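Lectin (Trichosanthes anguina, PDB 4HR6) is a carbohydrate-binding seed lectin, a nontoxic three-chain homologue of type II ribosome-inactivating proteins, with this chain belonging to the ribosome-inactivating protein family. Local coordinates at residues 79-84 with 103-108; 151-156 with 193-198; 173-176 with 180-183. One frame throughout, in Å; residues are numbered along the deposited sequence.

Contact 1: residues 79-84 with 103-108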
# COMPACT_ATOMS: atom_id res chain seq x y z
N GLN B 79 0.31 1.46 22.25
CA GLN B 79 -0.62 2.60 22.17
C GLN B 79 -0.49 3.58 23.33
O GLN B 79 -1.29 4.50 23.46
CB GLN B 79 -2.04 2.09 22.08
CG GLN B 79 -2.29 1.39 20.76
CD GLN B 79 -3.58 0.65 20.73
OE1 GLN B 79 -3.61 -0.57 20.84
NE2 GLN B 79 -4.68 1.38 20.57
N THR B 80 0.53 3.37 24.15
CA THR B 80 0.84 4.19 25.29
C THR B 80 2.24 4.81 25.18
O THR B 80 2.60 5.70 25.93
CB THR B 80 0.76 3.30 26.55
OG1 THR B 80 -0.62 3.09 26.88
CG2 THR B 80 1.49 3.89 27.73
N ILE B 81 3.04 4.34 24.24
CA ILE B 81 4.44 4.69 24.24
C ILE B 81 4.75 5.66 23.13
O ILE B 81 4.48 5.38 21.97
CB ILE B 81 5.31 3.43 24.06
CG1 ILE B 81 5.12 2.51 25.27
CG2 ILE B 81 6.77 3.80 23.90
CD1 ILE B 81 5.49 1.07 25.00
N VAL B 82 5.34 6.79 23.50
CA VAL B 82 5.61 7.85 22.55
C VAL B 82 6.79 7.48 21.67
O VAL B 82 7.77 6.90 22.14
CB VAL B 82 5.88 9.23 23.25
CG1 VAL B 82 4.61 9.76 23.86
CG2 VAL B 82 6.94 9.13 24.33
N LEU B 83 6.67 7.82 20.39
CA LEU B 83 7.72 7.68 19.39
C LEU B 83 8.14 9.06 18.92
O LEU B 83 7.34 10.01 18.95
CB LEU B 83 7.21 6.90 18.19
CG LEU B 83 6.61 5.54 18.53
CD1 LEU B 83 6.20 4.83 17.26
CD2 LEU B 83 7.61 4.72 19.34
N GLY B 84 9.37 9.17 18.45
CA GLY B 84 9.91 10.44 17.97
C GLY B 84 11.41 10.51 18.17
O GLY B 84 12.04 9.55 18.63
N LEU B 103 14.88 -1.43 29.23
CA LEU B 103 15.19 -2.21 28.04
C LEU B 103 13.97 -2.55 27.20
O LEU B 103 13.98 -2.30 26.02
CB LEU B 103 15.97 -3.50 28.38
CG LEU B 103 17.48 -3.41 28.59
CD1 LEU B 103 18.08 -4.80 28.47
CD2 LEU B 103 18.18 -2.47 27.62
N PRO B 104 12.93 -3.15 27.79
CA PRO B 104 11.78 -3.52 26.96
C PRO B 104 11.17 -2.30 26.26
O PRO B 104 10.89 -2.32 25.07
CB PRO B 104 10.78 -4.10 27.96
CG PRO B 104 11.57 -4.46 29.16
CD PRO B 104 12.78 -3.59 29.19
N LEU B 105 10.99 -1.23 27.02
CA LEU B 105 10.46 0.02 26.49
C LEU B 105 11.31 0.54 25.34
O LEU B 105 10.79 0.91 24.29
CB LEU B 105 10.40 1.06 27.59
CG LEU B 105 9.75 2.39 27.19
CD1 LEU B 105 8.25 2.26 27.36
CD2 LEU B 105 10.31 3.56 28.00
N SER B 106 12.63 0.55 25.55
CA SER B 106 13.55 1.08 24.55
C SER B 106 13.52 0.24 23.28
O SER B 106 13.54 0.80 22.19
CB SER B 106 14.96 1.22 25.12
OG SER B 106 14.94 1.98 26.33
N PHE B 107 13.41 -1.09 23.41
CA PHE B 107 13.26 -1.95 22.24
C PHE B 107 11.97 -1.63 21.45
O PHE B 107 11.97 -1.57 20.23
CB PHE B 107 13.30 -3.44 22.62
CG PHE B 107 14.69 -4.02 22.65
CD1 PHE B 107 15.17 -4.64 23.78
CD2 PHE B 107 15.51 -3.94 21.54
CE1 PHE B 107 16.46 -5.18 23.80
CE2 PHE B 107 16.80 -4.47 21.55
CZ PHE B 107 17.27 -5.09 22.68
N LEU B 108 10.87 -1.44 22.15
CA LEU B 108 9.60 -1.07 21.51
C LEU B 108 9.72 0.20 20.64
O LEU B 108 9.23 0.24 19.50
CB LEU B 108 8.54 -0.89 22.58
CG LEU B 108 7.43 -1.92 22.79
CD1 LEU B 108 7.60 -3.20 22.03
CD2 LEU B 108 7.20 -2.16 24.28

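Contact 2: residues 151-156 with 193-198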
# COMPACT_ATOMS: atom_id res chain seq x y z
N SER B 151 2.79 -10.25 8.61
CA SER B 151 3.01 -11.63 8.19
C SER B 151 1.87 -12.13 7.33
O SER B 151 2.08 -12.71 6.28
CB SER B 151 3.15 -12.55 9.41
OG SER B 151 3.40 -13.86 8.95
N GLU B 152 0.66 -11.92 7.81
CA GLU B 152 -0.56 -12.32 7.13
C GLU B 152 -0.76 -11.58 5.80
O GLU B 152 -1.18 -12.19 4.82
CB GLU B 152 -1.73 -12.05 8.07
CG GLU B 152 -3.08 -12.52 7.59
CD GLU B 152 -3.17 -14.03 7.40
OE1 GLU B 152 -2.40 -14.78 8.02
OE2 GLU B 152 -4.05 -14.46 6.63
N ILE B 153 -0.47 -10.27 5.77
CA ILE B 153 -0.51 -9.49 4.52
C ILE B 153 0.49 -10.02 3.54
O ILE B 153 0.18 -10.20 2.37
CB ILE B 153 -0.19 -7.99 4.76
CG1 ILE B 153 -1.36 -7.31 5.45
CG2 ILE B 153 0.13 -7.25 3.46
CD1 ILE B 153 -1.00 -5.96 6.03
N SER B 154 1.71 -10.26 3.98
CA SER B 154 2.68 -10.88 3.08
C SER B 154 2.17 -12.22 2.50
O SER B 154 2.35 -12.49 1.33
CB SER B 154 4.00 -11.13 3.80
OG SER B 154 4.57 -9.98 4.34
N LEU B 155 1.59 -13.08 3.34
CA LEU B 155 1.05 -14.35 2.86
C LEU B 155 -0.04 -14.13 1.82
O LEU B 155 -0.06 -14.80 0.80
CB LEU B 155 0.44 -15.17 4.02
CG LEU B 155 -0.28 -16.47 3.64
CD1 LEU B 155 0.65 -17.47 3.00
CD2 LEU B 155 -0.90 -17.12 4.86
N GLN B 156 -0.96 -13.21 2.09
CA GLN B 156 -2.06 -12.98 1.17
C GLN B 156 -1.62 -12.38 -0.16
O GLN B 156 -2.21 -12.68 -1.20
CB GLN B 156 -3.14 -12.12 1.83
CG GLN B 156 -3.77 -12.75 3.06
CD GLN B 156 -4.30 -14.15 2.83
OE1 GLN B 156 -4.71 -14.50 1.72
NE2 GLN B 156 -4.28 -14.97 3.87
N ALA B 193 0.61 0.33 -2.20
CA ALA B 193 1.52 1.48 -2.10
C ALA B 193 2.08 1.67 -0.70
O ALA B 193 2.71 2.68 -0.44
CB ALA B 193 0.80 2.76 -2.54
N ASN B 194 1.87 0.69 0.18
CA ASN B 194 2.23 0.84 1.58
C ASN B 194 3.29 -0.19 2.00
O ASN B 194 4.35 0.17 2.53
CB ASN B 194 0.94 0.73 2.38
CG ASN B 194 1.11 1.12 3.83
OD1 ASN B 194 2.14 1.63 4.25
ND2 ASN B 194 0.06 0.88 4.60
N VAL B 195 3.02 -1.47 1.74
CA VAL B 195 3.93 -2.54 2.06
C VAL B 195 5.18 -2.41 1.23
O VAL B 195 5.12 -2.50 0.01
CB VAL B 195 3.30 -3.93 1.80
CG1 VAL B 195 4.27 -5.02 2.19
CG2 VAL B 195 2.02 -4.10 2.59
N ALA B 196 6.33 -2.24 1.87
CA ALA B 196 7.58 -2.04 1.14
C ALA B 196 8.44 -3.26 1.15
O ALA B 196 9.31 -3.38 0.30
CB ALA B 196 8.35 -0.83 1.68
N LEU B 197 8.22 -4.16 2.12
CA LEU B 197 8.96 -5.41 2.22
C LEU B 197 7.99 -6.50 2.62
O LEU B 197 7.12 -6.27 3.45
CB LEU B 197 10.04 -5.32 3.28
CG LEU B 197 11.27 -4.46 3.01
CD1 LEU B 197 12.15 -4.42 4.25
CD2 LEU B 197 12.06 -4.93 1.80
N GLN B 198 8.12 -7.70 2.04
CA GLN B 198 7.24 -8.78 2.44
C GLN B 198 7.99 -10.01 2.91
O GLN B 198 9.03 -10.38 2.36
CB GLN B 198 6.22 -9.12 1.35
CG GLN B 198 6.78 -9.67 0.06
CD GLN B 198 5.70 -9.84 -0.99
OE1 GLN B 198 4.78 -10.63 -0.82
NE2 GLN B 198 5.80 -9.10 -2.09

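Contact 3: residues 173-176 with 180-183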
# COMPACT_ATOMS: atom_id res chain seq x y z
N LEU B 173 -7.77 -3.86 8.70
CA LEU B 173 -6.94 -2.70 8.98
C LEU B 173 -7.79 -1.52 9.43
O LEU B 173 -8.99 -1.48 9.18
CB LEU B 173 -6.13 -2.31 7.76
CG LEU B 173 -5.11 -3.32 7.25
CD1 LEU B 173 -4.38 -2.73 6.06
CD2 LEU B 173 -4.13 -3.72 8.34
N TYR B 174 -7.15 -0.58 10.12
CA TYR B 174 -7.79 0.63 10.57
C TYR B 174 -7.18 1.84 9.89
O TYR B 174 -6.00 1.84 9.59
CB TYR B 174 -7.65 0.76 12.08
CG TYR B 174 -8.50 -0.23 12.80
CD1 TYR B 174 -8.01 -1.48 13.12
CD2 TYR B 174 -9.81 0.07 13.13
CE1 TYR B 174 -8.78 -2.41 13.78
CE2 TYR B 174 -10.61 -0.85 13.79
CZ TYR B 174 -10.09 -2.09 14.11
OH TYR B 174 -10.86 -3.02 14.76
N ASN B 175 -8.00 2.87 9.66
CA ASN B 175 -7.50 4.16 9.18
C ASN B 175 -7.25 5.07 10.35
O ASN B 175 -7.46 4.67 11.49
CB ASN B 175 -8.42 4.77 8.09
CG ASN B 175 -9.76 5.28 8.62
OD1 ASN B 175 -10.04 5.34 9.82
ND2 ASN B 175 -10.62 5.63 7.68
N SER B 176 -6.75 6.27 10.08
CA SER B 176 -6.43 7.22 11.14
C SER B 176 -7.65 7.73 11.93
O SER B 176 -7.48 8.28 13.01
CB SER B 176 -5.66 8.42 10.58
OG SER B 176 -4.56 8.00 9.80
N LEU B 180 -12.78 0.75 10.61
CA LEU B 180 -12.34 -0.54 10.09
C LEU B 180 -12.41 -0.58 8.57
O LEU B 180 -13.38 -0.13 7.98
CB LEU B 180 -13.21 -1.65 10.66
CG LEU B 180 -12.98 -3.04 10.07
CD1 LEU B 180 -11.71 -3.65 10.62
CD2 LEU B 180 -14.18 -3.92 10.38
N ILE B 181 -11.37 -1.13 7.94
CA ILE B 181 -11.35 -1.35 6.51
C ILE B 181 -10.94 -2.79 6.27
O ILE B 181 -9.77 -3.14 6.44
CB ILE B 181 -10.34 -0.42 5.80
CG1 ILE B 181 -10.63 1.03 6.11
CG2 ILE B 181 -10.37 -0.64 4.29
CD1 ILE B 181 -9.77 2.00 5.32
N GLU B 182 -11.89 -3.62 5.87
CA GLU B 182 -11.63 -5.01 5.54
C GLU B 182 -11.11 -5.12 4.11
O GLU B 182 -11.81 -4.79 3.17
CB GLU B 182 -12.90 -5.84 5.70
CG GLU B 182 -13.47 -5.83 7.11
CD GLU B 182 -14.85 -6.46 7.22
OE1 GLU B 182 -15.33 -7.05 6.23
OE2 GLU B 182 -15.46 -6.36 8.31
N VAL B 183 -9.88 -5.56 3.97
CA VAL B 183 -9.22 -5.67 2.68
C VAL B 183 -9.16 -7.15 2.25
O VAL B 183 -8.71 -8.01 3.01
CB VAL B 183 -7.78 -5.10 2.78
CG1 VAL B 183 -7.04 -5.23 1.47
CG2 VAL B 183 -7.83 -3.66 3.24

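Contact 1: residues 79-84 with 103-108
I81, on the loop between helices 67-74 and 85-96, leans on L105 and L108 at the start of helix 103-119, a loop-on-helix packing within the ribosome-inactivating protein fold. The contact is small and wholly apolar: one isoleucine meets two leucines spaced three residues apart, nearly one helical turn. I81 directs its longer branch at the helix. With CG1 beside the backbone N (chi1 -65°) and the chain extended beyond it, CD1 reaches the farthest of its atoms and meets both leucines. L105 comes from alongside, its side chain running past that of I81 in the opposite direction. Its CG lies anti to the backbone N (chi1 -175°), which brings CD1 to 3.8 Å from I81 CG1 and leaves the same methyl touching I81 CG2 more distantly. L108 instead lies across the isoleucine at about a right angle, and it also touches L70 of helix 67-74. I81 also rests on T76, while L83, two residues on, is tied through its backbone to F137, so the loop has further ties within the chain. At the far end of the isoleucine, CD1 sits 3.7 Å from L108 CD2.

Contact 2: residues 151-156 with 193-198
S154 and Q198, the residues with the most surface buried here, meet where the serine hydroxyl lies against CA and CB of the glutamine, between helix 141-159 and the irregular segment after helix 189-192. Their backbones come close, with the two CA atoms 5.1 Å apart, and the touching is done by S154 OG, which lies 3.5 Å from Q198 CB. No hydrogen bond joins the pair. The hydroxyl sits beside the backbone N of S154 (chi1 -57°), a setting that lets it bond to the carbonyl O of W150, one turn back in the helix, and accept from the backbone N of L199. The serine thus serves the chain next to Q198 while its own CB packs against Q198 CB at 3.9 Å.

Q198 takes the tight first torsion, with CG wedged between backbone N and carbonyl carbon (chi1 64°), and runs extended from there. Both ends of its amide find partners beyond the contact: OE1 accepts from Q158 NE2, and NE2 donates to the carbonyl O of I34 of a neighbouring chain.

V195 completes the contact on the apolar side. Its CG2 lies 3.8 Å from I153 CG2, and the two side chains pass each other in opposite directions. I153 also leans on V171 of strand 166-174, while V195 packs on I34 of the neighbouring chain as well.

All four touching residues are buried, and both other chains of the assembly border these segments. The arrangement is a helix-on-loop packing in a ribosome-inactivating protein fold, placed where the three chains of this lectin come together.

Contact 3: residues 173-176 with 180-183
L173 and I181 face each other as a hydrogen-bonded antiparallel pair in the beta hairpin of strands 166-174 and 180-185, and two backbone hydrogen bonds join them. I181 N donates to L173 O over 2.7 Å, with the N-H pointing nearly straight at the oxygen (164°) and the nitrogen lying close to the line of the C=O. The return bond, from L173 N to I181 O, is longer at 3.1 Å and meets its carbonyl from above the plane, 38° out of it. The same L173 O also receives a CA-H contact from L180 CA at 3.6 Å, so one carbonyl is touched by two successive residues of the facing strand.

Apolar contact comes next. Y174 and L180 form the adjoining non-hydrogen-bonded pair, with side chains on the face of the sheet opposite that of L173 and I181. L180 CG is anti to the backbone N (chi1 173°), which carries CD1 over one face of the Y174 ring, 4.1 Å above its plane and displaced toward the rim. Nearer the backbone, L180 CB is 4.1 Å from Y174 CE2. L173 packs on L146 of helix 141-159 and on I191, whereas I181 meets Y134 of a neighbouring chain. Past the paired residues, N175 CB touches I181 CD1 at 4.1 Å.

The polar end of N175 turns to the connecting loop: OD1 accepts from the backbone N of E179 and, weakly, from that of N177.

Such a division of labour implies that peptide groups set the register of this hairpin end, while between these two segments the side chains add apolar contacts and no hydrogen bond, and L173 and I181 also pack on the helices and on a neighbouring chain respectively.

Along the chain, contact 1 closes before the other two open, and contact 3 lies nested inside the loop closed by contact 2. The centres of contacts 1 and 2 are about 23 Å apart, on opposite sides of the chain's centre; contact 3 lies on the same side as contact 2, about 15 Å between centres, with nearest atoms about 4 Å apart but not touching. Helix 141-159 links these last two: it supplies 151-156 and backs L173 and Y174 of the hairpin, which follows it directly in sequence. Contact 1 is internal to this chain, whereas contacts 2 and 3 both border other chains, so the C-terminal part of the fold contributes to assembly.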